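Local coordinates for L-glyceraldehyde 3-phosphate reductase (Clostridium beijerinckii, PDB 6HG6), which acts as an NADPH-binding aldo-keto reductase with a TIM-barrel fold, reducing aldehydes such as furfural and so detoxifying them, at residues A[7-12]-A[86-91]; A[55-60]-A[307-312]; A[297-300]-A[304-307]. All coordinates share one frame; numbering follows the deposited sequence.

Interaction 1 (A[7-12]-A[86-91]); sequences KNRYNE and ATYRDE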
loop_
_atom_site.group_PDB
_atom_site.type_symbol
_atom_site.label_atom_id
_atom_site.label_comp_id
_atom_site.label_asym_id
_atom_site.label_seq_id
_atom_site.Cartn_x
_atom_site.Cartn_y
_atom_site.Cartn_z
ATOM N N LYS A 7 24.758 -0.450 2.555
ATOM C CA LYS A 7 25.156 0.917 2.960
ATOM C C LYS A 7 24.635 1.942 1.938
ATOM O O LYS A 7 24.499 3.103 2.298
ATOM C CB LYS A 7 26.678 1.010 3.081
ATOM C CG LYS A 7 27.310 0.306 4.283
ATOM C CD LYS A 7 26.590 0.490 5.636
ATOM C CE LYS A 7 27.490 0.679 6.846
ATOM N NZ LYS A 7 28.776 -0.053 6.727
ATOM N N ASN A 8 24.295 1.530 0.722
ATOM C CA ASN A 8 23.805 2.442 -0.347
ATOM C C ASN A 8 22.278 2.525 -0.357
ATOM O O ASN A 8 21.733 3.159 -1.249
ATOM C CB ASN A 8 24.284 1.955 -1.719
ATOM C CG ASN A 8 25.788 1.973 -1.858
ATOM O OD1 ASN A 8 26.472 2.855 -1.332
ATOM N ND2 ASN A 8 26.318 1.023 -2.610
ATOM N N ARG A 9 21.576 1.953 0.616
ATOM C CA ARG A 9 20.103 1.811 0.516
ATOM C C ARG A 9 19.366 3.150 0.501
ATOM O O ARG A 9 18.269 3.155 -0.009
ATOM C CB ARG A 9 19.582 0.893 1.612
ATOM C CG ARG A 9 19.748 1.467 3.003
ATOM C CD ARG A 9 19.349 0.448 4.027
ATOM N NE ARG A 9 19.555 0.882 5.394
ATOM C CZ ARG A 9 20.705 0.840 6.039
ATOM N NH1 ARG A 9 21.831 0.472 5.452
ATOM N NH2 ARG A 9 20.744 1.246 7.283
ATOM N N TYR A 10 19.956 4.271 0.933
ATOM C CA TYR A 10 19.234 5.563 0.894
ATOM C C TYR A 10 19.745 6.436 -0.253
ATOM O O TYR A 10 19.331 7.571 -0.340
ATOM C CB TYR A 10 19.340 6.265 2.252
ATOM C CG TYR A 10 18.776 5.458 3.388
ATOM C CD1 TYR A 10 17.465 5.048 3.333
ATOM C CD2 TYR A 10 19.530 5.077 4.493
ATOM C CE1 TYR A 10 16.886 4.280 4.322
ATOM C CE2 TYR A 10 18.970 4.290 5.490
ATOM C CZ TYR A 10 17.648 3.888 5.411
ATOM O OH TYR A 10 16.989 3.146 6.339
ATOM N N ASN A 11 20.572 5.914 -1.140
ATOM C CA ASN A 11 21.204 6.745 -2.196
ATOM C C ASN A 11 20.265 7.094 -3.353
ATOM O O ASN A 11 20.504 8.153 -3.966
ATOM C CB ASN A 11 22.464 6.066 -2.700
ATOM C CG ASN A 11 23.532 6.144 -1.632
ATOM O OD1 ASN A 11 24.635 5.619 -1.790
ATOM N ND2 ASN A 11 23.224 6.863 -0.578
ATOM N N GLU A 12 19.243 6.294 -3.648
ATOM C CA GLU A 12 18.446 6.496 -4.890
ATOM C C GLU A 12 16.968 6.697 -4.609
ATOM O O GLU A 12 16.342 7.511 -5.291
ATOM C CB GLU A 12 18.570 5.267 -5.792
ATOM C CG GLU A 12 19.972 5.066 -6.342
ATOM C CD GLU A 12 20.347 6.064 -7.418
ATOM O OE1 GLU A 12 21.545 6.369 -7.513
ATOM O OE2 GLU A 12 19.442 6.498 -8.198
ATOM N N ALA A 86 14.777 -7.018 12.751
ATOM C CA ALA A 86 14.474 -6.305 14.024
ATOM C C ALA A 86 15.571 -5.259 14.289
ATOM O O ALA A 86 15.241 -4.207 14.863
ATOM C CB ALA A 86 14.343 -7.265 15.187
ATOM N N THR A 87 16.805 -5.541 13.894
ATOM C CA THR A 87 17.969 -4.638 13.999
ATOM C C THR A 87 17.616 -3.258 13.405
ATOM O O THR A 87 18.141 -2.198 13.854
ATOM C CB THR A 87 19.107 -5.253 13.178
ATOM O OG1 THR A 87 19.353 -6.545 13.746
ATOM C CG2 THR A 87 20.370 -4.427 13.142
ATOM N N TYR A 88 16.815 -3.258 12.353
ATOM C CA TYR A 88 16.471 -2.063 11.556
ATOM C C TYR A 88 15.063 -1.592 11.841
ATOM O O TYR A 88 14.523 -0.818 11.032
ATOM C CB TYR A 88 16.619 -2.410 10.071
ATOM C CG TYR A 88 18.008 -2.856 9.723
ATOM C CD1 TYR A 88 19.050 -1.952 9.615
ATOM C CD2 TYR A 88 18.297 -4.195 9.481
ATOM C CE1 TYR A 88 20.335 -2.360 9.283
ATOM C CE2 TYR A 88 19.578 -4.620 9.152
ATOM C CZ TYR A 88 20.605 -3.709 9.055
ATOM O OH TYR A 88 21.871 -4.133 8.712
ATOM N N ARG A 89 14.446 -2.046 12.922
ATOM C CA ARG A 89 13.001 -1.756 13.104
ATOM C C ARG A 89 12.730 -0.248 13.126
ATOM O O ARG A 89 11.655 0.173 12.616
ATOM C CB ARG A 89 12.429 -2.462 14.334
ATOM C CG ARG A 89 10.915 -2.436 14.402
ATOM C CD ARG A 89 10.443 -1.272 15.213
ATOM N NE ARG A 89 8.975 -1.212 15.166
ATOM C CZ ARG A 89 8.250 -0.661 14.192
ATOM N NH1 ARG A 89 8.827 -0.142 13.121
ATOM N NH2 ARG A 89 6.932 -0.645 14.270
ATOM N N ASP A 90 13.653 0.552 13.660
ATOM C CA ASP A 90 13.382 2.009 13.757
ATOM C C ASP A 90 13.592 2.699 12.395
ATOM O O ASP A 90 13.365 3.882 12.292
ATOM C CB ASP A 90 14.183 2.601 14.900
ATOM C CG ASP A 90 13.675 2.164 16.258
ATOM O OD1 ASP A 90 12.584 1.597 16.344
ATOM O OD2 ASP A 90 14.423 2.396 17.238
ATOM N N GLU A 91 14.097 1.977 11.408
ATOM C CA GLU A 91 14.210 2.462 10.029
ATOM C C GLU A 91 13.026 1.970 9.208
ATOM O O GLU A 91 13.027 2.276 7.994
ATOM C CB GLU A 91 15.524 1.980 9.445
ATOM C CG GLU A 91 16.706 2.768 9.940
ATOM C CD GLU A 91 18.025 2.176 9.496
ATOM O OE1 GLU A 91 18.306 2.208 8.296
ATOM O OE2 GLU A 91 18.730 1.642 10.378
HETATM O O HOH W 1 14.690 4.398 7.176
#

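Interaction 2 (A[55-60]-A[307-312]); sequences NGITHF and ENVGIV. With NDP (NADPH dihydro-nicotinamide-adenine-dinucleotide phosphate), chain B.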
loop_
_atom_site.group_PDB
_atom_site.type_symbol
_atom_site.label_atom_id
_atom_site.label_comp_id
_atom_site.label_asym_id
_atom_site.label_seq_id
_atom_site.Cartn_x
_atom_site.Cartn_y
_atom_site.Cartn_z
ATOM N N ASN A 55 17.147 -1.478 -1.386
ATOM C CA ASN A 55 16.820 -0.505 -2.469
ATOM C C ASN A 55 16.051 0.693 -1.908
ATOM O O ASN A 55 15.491 1.473 -2.700
ATOM C CB ASN A 55 16.062 -1.217 -3.584
ATOM C CG ASN A 55 17.021 -2.077 -4.365
ATOM O OD1 ASN A 55 17.140 -3.280 -4.117
ATOM N ND2 ASN A 55 17.822 -1.456 -5.190
ATOM N N GLY A 56 16.024 0.836 -0.582
ATOM C CA GLY A 56 15.452 2.014 0.099
ATOM C C GLY A 56 13.987 1.931 0.362
ATOM O O GLY A 56 13.443 2.916 0.872
ATOM N N ILE A 57 13.350 0.779 0.131
ATOM C CA ILE A 57 11.931 0.590 0.496
ATOM C C ILE A 57 11.882 0.376 2.010
ATOM O O ILE A 57 12.301 -0.683 2.503
ATOM C CB ILE A 57 11.251 -0.528 -0.286
ATOM C CG1 ILE A 57 11.355 -0.204 -1.774
ATOM C CG2 ILE A 57 9.831 -0.608 0.169
ATOM C CD1 ILE A 57 10.951 -1.364 -2.675
ATOM N N THR A 58 11.371 1.376 2.729
ATOM C CA THR A 58 11.365 1.364 4.200
ATOM C C THR A 58 9.989 0.992 4.726
ATOM O O THR A 58 9.825 0.967 5.982
ATOM C CB THR A 58 11.782 2.738 4.717
ATOM O OG1 THR A 58 10.916 3.734 4.157
ATOM C CG2 THR A 58 13.208 3.028 4.366
ATOM N N HIS A 59 9.011 0.873 3.849
ATOM C CA HIS A 59 7.616 0.649 4.273
ATOM C C HIS A 59 7.157 -0.722 3.805
ATOM O O HIS A 59 7.209 -0.986 2.594
ATOM C CB HIS A 59 6.731 1.787 3.820
ATOM C CG HIS A 59 5.301 1.551 4.113
ATOM N ND1 HIS A 59 4.894 0.906 5.299
ATOM C CD2 HIS A 59 4.175 1.902 3.455
ATOM C CE1 HIS A 59 3.564 0.847 5.294
ATOM N NE2 HIS A 59 3.100 1.479 4.206
ATOM N N PHE A 60 6.799 -1.556 4.777
ATOM C CA PHE A 60 6.224 -2.899 4.606
ATOM C C PHE A 60 4.768 -2.830 5.046
ATOM O O PHE A 60 4.487 -2.467 6.205
ATOM C CB PHE A 60 7.036 -3.953 5.364
ATOM C CG PHE A 60 8.398 -4.136 4.761
ATOM C CD1 PHE A 60 9.438 -3.320 5.160
ATOM C CD2 PHE A 60 8.631 -5.050 3.750
ATOM C CE1 PHE A 60 10.690 -3.442 4.581
ATOM C CE2 PHE A 60 9.883 -5.171 3.161
ATOM C CZ PHE A 60 10.920 -4.380 3.593
ATOM N N GLU A 307 13.636 -3.955 -10.841
ATOM C CA GLU A 307 13.090 -3.242 -12.036
ATOM C C GLU A 307 12.178 -2.095 -11.570
ATOM O O GLU A 307 12.188 -1.019 -12.150
ATOM C CB GLU A 307 12.277 -4.192 -12.924
ATOM C CG GLU A 307 11.383 -3.471 -13.944
ATOM C CD GLU A 307 10.788 -4.314 -15.075
ATOM O OE1 GLU A 307 11.589 -4.987 -15.824
ATOM O OE2 GLU A 307 9.505 -4.298 -15.213
ATOM N N ASN A 308 11.351 -2.322 -10.588
ATOM C CA ASN A 308 10.286 -1.349 -10.271
ATOM C C ASN A 308 10.854 -0.099 -9.603
ATOM O O ASN A 308 10.220 0.933 -9.754
ATOM C CB ASN A 308 9.213 -1.936 -9.360
ATOM C CG ASN A 308 8.334 -2.969 -10.023
ATOM O OD1 ASN A 308 8.426 -3.189 -11.242
ATOM N ND2 ASN A 308 7.508 -3.615 -9.195
ATOM N N VAL A 309 11.990 -0.173 -8.903
ATOM C CA VAL A 309 12.434 1.002 -8.089
ATOM C C VAL A 309 12.989 2.104 -9.004
ATOM O O VAL A 309 13.058 3.229 -8.524
ATOM C CB VAL A 309 13.384 0.659 -6.929
ATOM C CG1 VAL A 309 12.624 -0.080 -5.826
ATOM C CG2 VAL A 309 14.647 -0.067 -7.351
ATOM N N GLY A 310 13.326 1.829 -10.264
ATOM C CA GLY A 310 13.761 2.896 -11.194
ATOM C C GLY A 310 12.625 3.876 -11.507
ATOM O O GLY A 310 12.893 5.005 -11.851
ATOM N N ILE A 311 11.378 3.460 -11.382
ATOM C CA ILE A 311 10.179 4.210 -11.870
ATOM C C ILE A 311 10.028 5.534 -11.130
ATOM O O ILE A 311 9.551 6.501 -11.771
ATOM C CB ILE A 311 8.920 3.347 -11.755
ATOM C CG1 ILE A 311 8.491 3.150 -10.296
ATOM C CG2 ILE A 311 9.123 2.020 -12.458
ATOM C CD1 ILE A 311 7.620 4.269 -9.759
ATOM N N VAL A 312 10.426 5.583 -9.848
ATOM C CA VAL A 312 10.363 6.816 -8.996
ATOM C C VAL A 312 11.151 7.951 -9.676
ATOM O O VAL A 312 10.982 9.103 -9.233
ATOM C CB VAL A 312 10.859 6.601 -7.541
ATOM C CG1 VAL A 312 10.221 5.374 -6.923
ATOM C CG2 VAL A 312 12.377 6.505 -7.426
HETATM P PA NDP B . 0.732 -4.815 -7.986
HETATM O O1A NDP B . -0.434 -4.264 -8.736
HETATM O O2A NDP B . 2.053 -4.126 -7.856
HETATM O O5B NDP B . 0.979 -6.344 -8.421
HETATM C C5B NDP B . 2.082 -7.083 -7.831
HETATM C C4B NDP B . 2.361 -8.310 -8.658
HETATM O O4B NDP B . 2.614 -7.886 -10.022
HETATM C C3B NDP B . 3.586 -9.147 -8.264
HETATM O O3B NDP B . 3.304 -10.144 -7.286
HETATM C C2B NDP B . 3.958 -9.770 -9.603
HETATM O O2B NDP B . 3.061 -10.854 -9.825
HETATM C C1B NDP B . 3.665 -8.638 -10.580
HETATM N N9A NDP B . 4.764 -7.713 -10.827
HETATM C C8A NDP B . 5.335 -6.835 -9.939
HETATM N N7A NDP B . 6.271 -6.089 -10.471
HETATM C C5A NDP B . 6.322 -6.496 -11.796
HETATM C C6A NDP B . 7.113 -6.083 -12.886
HETATM N N6A NDP B . 8.039 -5.130 -12.805
HETATM N N1A NDP B . 6.903 -6.691 -14.083
HETATM C C2A NDP B . 5.967 -7.648 -14.156
HETATM N N3A NDP B . 5.161 -8.111 -13.203
HETATM C C4A NDP B . 5.388 -7.488 -12.032
HETATM O O3 NDP B . 0.274 -4.983 -6.444
HETATM P PN NDP B . -0.706 -5.966 -5.647
HETATM O O1N NDP B . 0.072 -7.200 -5.330
HETATM O O2N NDP B . -2.038 -6.075 -6.316
HETATM O O5D NDP B . -0.905 -5.114 -4.292
HETATM C C5D NDP B . 0.277 -4.538 -3.679
HETATM C C4D NDP B . 0.025 -4.346 -2.202
HETATM O O4D NDP B . -1.082 -3.443 -2.023
HETATM C C3D NDP B . -0.408 -5.581 -1.416
HETATM O O3D NDP B . 0.709 -6.412 -1.134
HETATM C C2D NDP B . -1.022 -4.908 -0.182
HETATM O O2D NDP B . -0.012 -4.504 0.704
HETATM C C1D NDP B . -1.729 -3.699 -0.786
HETATM N N1N NDP B . -3.171 -3.952 -1.035
HETATM C C2N NDP B . -4.116 -3.310 -0.272
HETATM C C3N NDP B . -5.430 -3.691 -0.255
HETATM C C7N NDP B . -6.400 -2.937 0.617
HETATM O O7N NDP B . -6.000 -2.055 1.400
HETATM N N7N NDP B . -7.683 -3.282 0.525
HETATM C C4N NDP B . -5.824 -4.853 -1.124
HETATM C C5N NDP B . -4.777 -5.332 -2.050
HETATM C C6N NDP B . -3.561 -4.831 -2.028
HETATM P P2B NDP B . 3.618 -12.114 -10.670
HETATM O O1X NDP B . 5.117 -12.299 -10.546
HETATM O O2X NDP B . 2.854 -13.302 -10.105
HETATM O O3X NDP B . 3.191 -11.760 -12.087
#

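Interaction 3 (A[297-300]-A[304-307]); sequences IGAS and QIIE. With NDP (NADPH dihydro-nicotinamide-adenine-dinucleotide phosphate), chain B.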
loop_
_atom_site.group_PDB
_atom_site.type_symbol
_atom_site.label_atom_id
_atom_site.label_comp_id
_atom_site.label_asym_id
_atom_site.label_seq_id
_atom_site.Cartn_x
_atom_site.Cartn_y
_atom_site.Cartn_z
ATOM N N ILE A 297 3.635 -1.894 -4.205
ATOM C CA ILE A 297 3.904 -3.030 -5.128
ATOM C C ILE A 297 3.940 -4.360 -4.368
ATOM O O ILE A 297 4.168 -4.383 -3.157
ATOM C CB ILE A 297 5.233 -2.889 -5.899
ATOM C CG1 ILE A 297 6.454 -3.036 -4.973
ATOM C CG2 ILE A 297 5.238 -1.583 -6.664
ATOM C CD1 ILE A 297 7.795 -3.208 -5.653
ATOM N N GLY A 298 3.812 -5.433 -5.130
ATOM C CA GLY A 298 4.044 -6.807 -4.672
ATOM C C GLY A 298 5.136 -7.384 -5.523
ATOM O O GLY A 298 5.448 -6.793 -6.559
ATOM N N ALA A 299 5.685 -8.520 -5.145
ATOM C CA ALA A 299 6.679 -9.247 -5.944
ATOM C C ALA A 299 6.710 -10.711 -5.533
ATOM O O ALA A 299 6.431 -10.989 -4.374
ATOM C CB ALA A 299 8.027 -8.629 -5.753
ATOM N N SER A 300 7.005 -11.599 -6.482
ATOM C CA SER A 300 7.277 -13.039 -6.236
ATOM C C SER A 300 8.788 -13.263 -6.295
ATOM O O SER A 300 9.272 -14.283 -5.785
ATOM C CB SER A 300 6.536 -13.946 -7.217
ATOM O OG SER A 300 6.792 -13.571 -8.555
ATOM N N GLN A 304 11.822 -8.273 -9.688
ATOM C CA GLN A 304 10.662 -7.372 -9.882
ATOM C C GLN A 304 10.839 -6.121 -9.038
ATOM O O GLN A 304 10.493 -5.041 -9.516
ATOM C CB GLN A 304 9.339 -8.051 -9.586
ATOM C CG GLN A 304 9.066 -9.150 -10.603
ATOM C CD GLN A 304 7.932 -10.042 -10.177
ATOM O OE1 GLN A 304 7.625 -10.137 -8.992
ATOM N NE2 GLN A 304 7.369 -10.756 -11.143
ATOM N N ILE A 305 11.370 -6.253 -7.824
ATOM C CA ILE A 305 11.636 -5.065 -6.984
ATOM C C ILE A 305 12.673 -4.192 -7.709
ATOM O O ILE A 305 12.465 -2.987 -7.836
ATOM C CB ILE A 305 12.094 -5.521 -5.594
ATOM C CG1 ILE A 305 10.973 -6.330 -4.938
ATOM C CG2 ILE A 305 12.490 -4.323 -4.742
ATOM C CD1 ILE A 305 11.288 -6.869 -3.566
ATOM N N ILE A 306 13.779 -4.788 -8.090
ATOM C CA ILE A 306 14.922 -4.069 -8.708
ATOM C C ILE A 306 14.445 -3.339 -9.977
ATOM O O ILE A 306 14.791 -2.174 -10.129
ATOM C CB ILE A 306 16.068 -5.072 -8.921
ATOM C CG1 ILE A 306 16.602 -5.513 -7.557
ATOM C CG2 ILE A 306 17.159 -4.473 -9.787
ATOM C CD1 ILE A 306 17.481 -6.737 -7.567
ATOM N N GLU A 307 13.636 -3.955 -10.841
ATOM C CA GLU A 307 13.090 -3.242 -12.036
ATOM C C GLU A 307 12.178 -2.095 -11.570
ATOM O O GLU A 307 12.188 -1.019 -12.150
ATOM C CB GLU A 307 12.277 -4.192 -12.924
ATOM C CG GLU A 307 11.383 -3.471 -13.944
ATOM C CD GLU A 307 10.788 -4.314 -15.075
ATOM O OE1 GLU A 307 11.589 -4.987 -15.824
ATOM O OE2 GLU A 307 9.505 -4.298 -15.213
HETATM P PA NDP B . 0.732 -4.815 -7.986
HETATM O O1A NDP B . -0.434 -4.264 -8.736
HETATM O O2A NDP B . 2.053 -4.126 -7.856
HETATM O O5B NDP B . 0.979 -6.344 -8.421
HETATM C C5B NDP B . 2.082 -7.083 -7.831
HETATM C C4B NDP B . 2.361 -8.310 -8.658
HETATM O O4B NDP B . 2.614 -7.886 -10.022
HETATM C C3B NDP B . 3.586 -9.147 -8.264
HETATM O O3B NDP B . 3.304 -10.144 -7.286
HETATM C C2B NDP B . 3.958 -9.770 -9.603
HETATM O O2B NDP B . 3.061 -10.854 -9.825
HETATM C C1B NDP B . 3.665 -8.638 -10.580
HETATM N N9A NDP B . 4.764 -7.713 -10.827
HETATM C C8A NDP B . 5.335 -6.835 -9.939
HETATM N N7A NDP B . 6.271 -6.089 -10.471
HETATM C C5A NDP B . 6.322 -6.496 -11.796
HETATM C C6A NDP B . 7.113 -6.083 -12.886
HETATM N N6A NDP B . 8.039 -5.130 -12.805
HETATM N N1A NDP B . 6.903 -6.691 -14.083
HETATM C C2A NDP B . 5.967 -7.648 -14.156
HETATM N N3A NDP B . 5.161 -8.111 -13.203
HETATM C C4A NDP B . 5.388 -7.488 -12.032
HETATM O O3 NDP B . 0.274 -4.983 -6.444
HETATM P PN NDP B . -0.706 -5.966 -5.647
HETATM O O1N NDP B . 0.072 -7.200 -5.330
HETATM O O2N NDP B . -2.038 -6.075 -6.316
HETATM O O5D NDP B . -0.905 -5.114 -4.292
HETATM C C5D NDP B . 0.277 -4.538 -3.679
HETATM C C4D NDP B . 0.025 -4.346 -2.202
HETATM O O4D NDP B . -1.082 -3.443 -2.023
HETATM C C3D NDP B . -0.408 -5.581 -1.416
HETATM O O3D NDP B . 0.709 -6.412 -1.134
HETATM C C2D NDP B . -1.022 -4.908 -0.182
HETATM O O2D NDP B . -0.012 -4.504 0.704
HETATM C C1D NDP B . -1.729 -3.699 -0.786
HETATM N N1N NDP B . -3.171 -3.952 -1.035
HETATM C C2N NDP B . -4.116 -3.310 -0.272
HETATM C C3N NDP B . -5.430 -3.691 -0.255
HETATM C C7N NDP B . -6.400 -2.937 0.617
HETATM O O7N NDP B . -6.000 -2.055 1.400
HETATM N N7N NDP B . -7.683 -3.282 0.525
HETATM C C4N NDP B . -5.824 -4.853 -1.124
HETATM C C5N NDP B . -4.777 -5.332 -2.050
HETATM C C6N NDP B . -3.561 -4.831 -2.028
HETATM P P2B NDP B . 3.618 -12.114 -10.670
HETATM O O1X NDP B . 5.117 -12.299 -10.546
HETATM O O2X NDP B . 2.854 -13.302 -10.105
HETATM O O3X NDP B . 3.191 -11.760 -12.087
#

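Interaction 1 (A[7-12]-A[86-91])
Arg9 and Tyr10 converge on Glu91 in a surface contact between two loops of the TIM barrel: the loop ahead of the short strand 15-17, and the helix-to-strand connection between helix 72-85 and barrel strand 93-98. One carboxylate oxygen takes most of the polar load. The Arg9 NH2 to Glu91 OE1 salt bridge is 2.8 Å long and nearly straight, with an N-H...O angle of 172°. The oxygen lies at the edge of the guanidinium, close to its plane, and receives the N-H on its syn lone pair. Arg9 NE adds a weak bond to the same oxygen. The phenol approaches along the other side, Tyr10 OH donating to the anti lone pair of Glu91 OE1 at a short 2.5 Å, with ring and carboxylate planes 48° apart. The phenol oxygen in turn accepts from a water at 2.7 Å, and that water also donates to Glu91 O, which ties the ring to the backbone as well as to the side chain.

The Arg9 torsions help to place its guanidinium beside the phenol. With CG folded in over its own main chain (chi1 66°), CG sits over the face of the Tyr10 ring, 3.8 Å above its plane, and the chain then runs extended to NE. Tyr88 CE1 sits over one face of the guanidinium, 4.1 Å from Arg9 NH2, without stacking, while the Tyr88 hydroxyl bonds to Ala5 N. Phe53 of helix 42-54 touches Arg9, Tyr10, Tyr88 and Glu91.

Since a cation and a phenol both donate to Glu91 OE1, its negative charge is probably well stabilised, and the carboxylate is held from two directions.

Interaction 2 (A[55-60]-A[307-312])
Val309 packs against Ile57 and Asn55 in a small, mainly apolar, partly buried contact. It joins the turn between helix 42-54 and barrel strand 59-61 to the chain at the end of helix 302-308, next to the NADPH site. The Val309 methyls divide the work. CG1 meets the tip of Ile57, 3.8 Å from its CD1, and CG2 faces Asn55, 4.2 Å from its CB. Ile57 reaches across because its outer torsion is extended (chi2 169°), which carries CD1 nearer to Val309 than the rest of the side chain. Gly56, with positive phi, is the C-prime residue of a Schellman motif that ends helix 42-54; the turn lies between Asn55 and Ile57, the two residues that touch Val309.

The residues just before Val309 hold the adenine. NADPH N6A donates to Glu307 OE2 at 2.9 Å, almost straight at 176°. Asn308 ND2 gives N7A a bond of 3.0 Å, so the amide faces the N6/N7 (Hoogsteen) edge of the base; its OD1 side is less certain, the 2.5 Å from Asn308 OD1 to N6A being doubtfully short.

No hydrogen bond links the two segments, so what passes directly between them is van der Waals packing, while the hydrogen bonds of the Glu307 and Asn308 side chains serve mainly the adenine, Thr277 sharing Glu307 OE2.

Interaction 3 (A[297-300]-A[304-307])
Gln304 folds back from helix 302-308 over the loop that follows barrel strand 294-297, and its amide takes hold of Ser300 with one end and NADPH with the other. CG lies beside the backbone N (chi1 -66°) and the chain is extended beyond it. This lays CB, CG and CD over one face of the adenine, CG about 4.0 Å from NADPH C5A, and delivers the amide to the phosphate on the adenosine ribose. Gln304 OE1 accepts from Ser300 N at 3.0 Å, the donor tilted 19° from the carbonyl plane. Gln304 NE2 points the other way, giving NADPH O1X a 2.8 Å bond that is close to straight (168°).

Ser300 makes a second grip on the same phosphate oxygen. Its OG is tucked in above the residue's own main chain, from where it donates to O1X at 2.9 Å. Gly298 N makes only a weak bond to O2A of the pyrophosphate, past which the Gly298 backbone runs closely.

Behind the polar groups, Ala299 CB touches Ile305 CG1 at 3.8 Å, and Ile297 CD1 approaches the helix backbone at Ile305 CA. Phe30 and Leu48 close over Ala299 and Ile305 from strand 28-31 and helix 42-54.

The Gln304 amide is thus fixed in rotation: its oxygen is occupied by a backbone N-H and its nitrogen faces the phosphate. Two donors on O1X are consistent with recognition of NADPH by the phosphate that NADH lacks.

Interactions 2 and 3 form one neighbourhood, their centres 9 Å apart. They share Glu307 on helix 302-308, and both touch NADPH: interaction 2 supplies the edge of the adenine, interaction 3 its face and the ribose phosphate. The two contacts pack directly on each other: Ile57 CD1 lies 3.9 Å from Ile305 CG2, an apolar link, and Asn308 ND2 is 3.6 Å from Ile297 CD1. Interaction 1 is a surface contact away from the cofactor. It still meets interaction 2, its centre 12 Å off, by packing of Glu91 O on Thr58 CB at 3.5 Å. From interaction 3 its centre is 18 Å away, with nearest atoms about 9 Å apart.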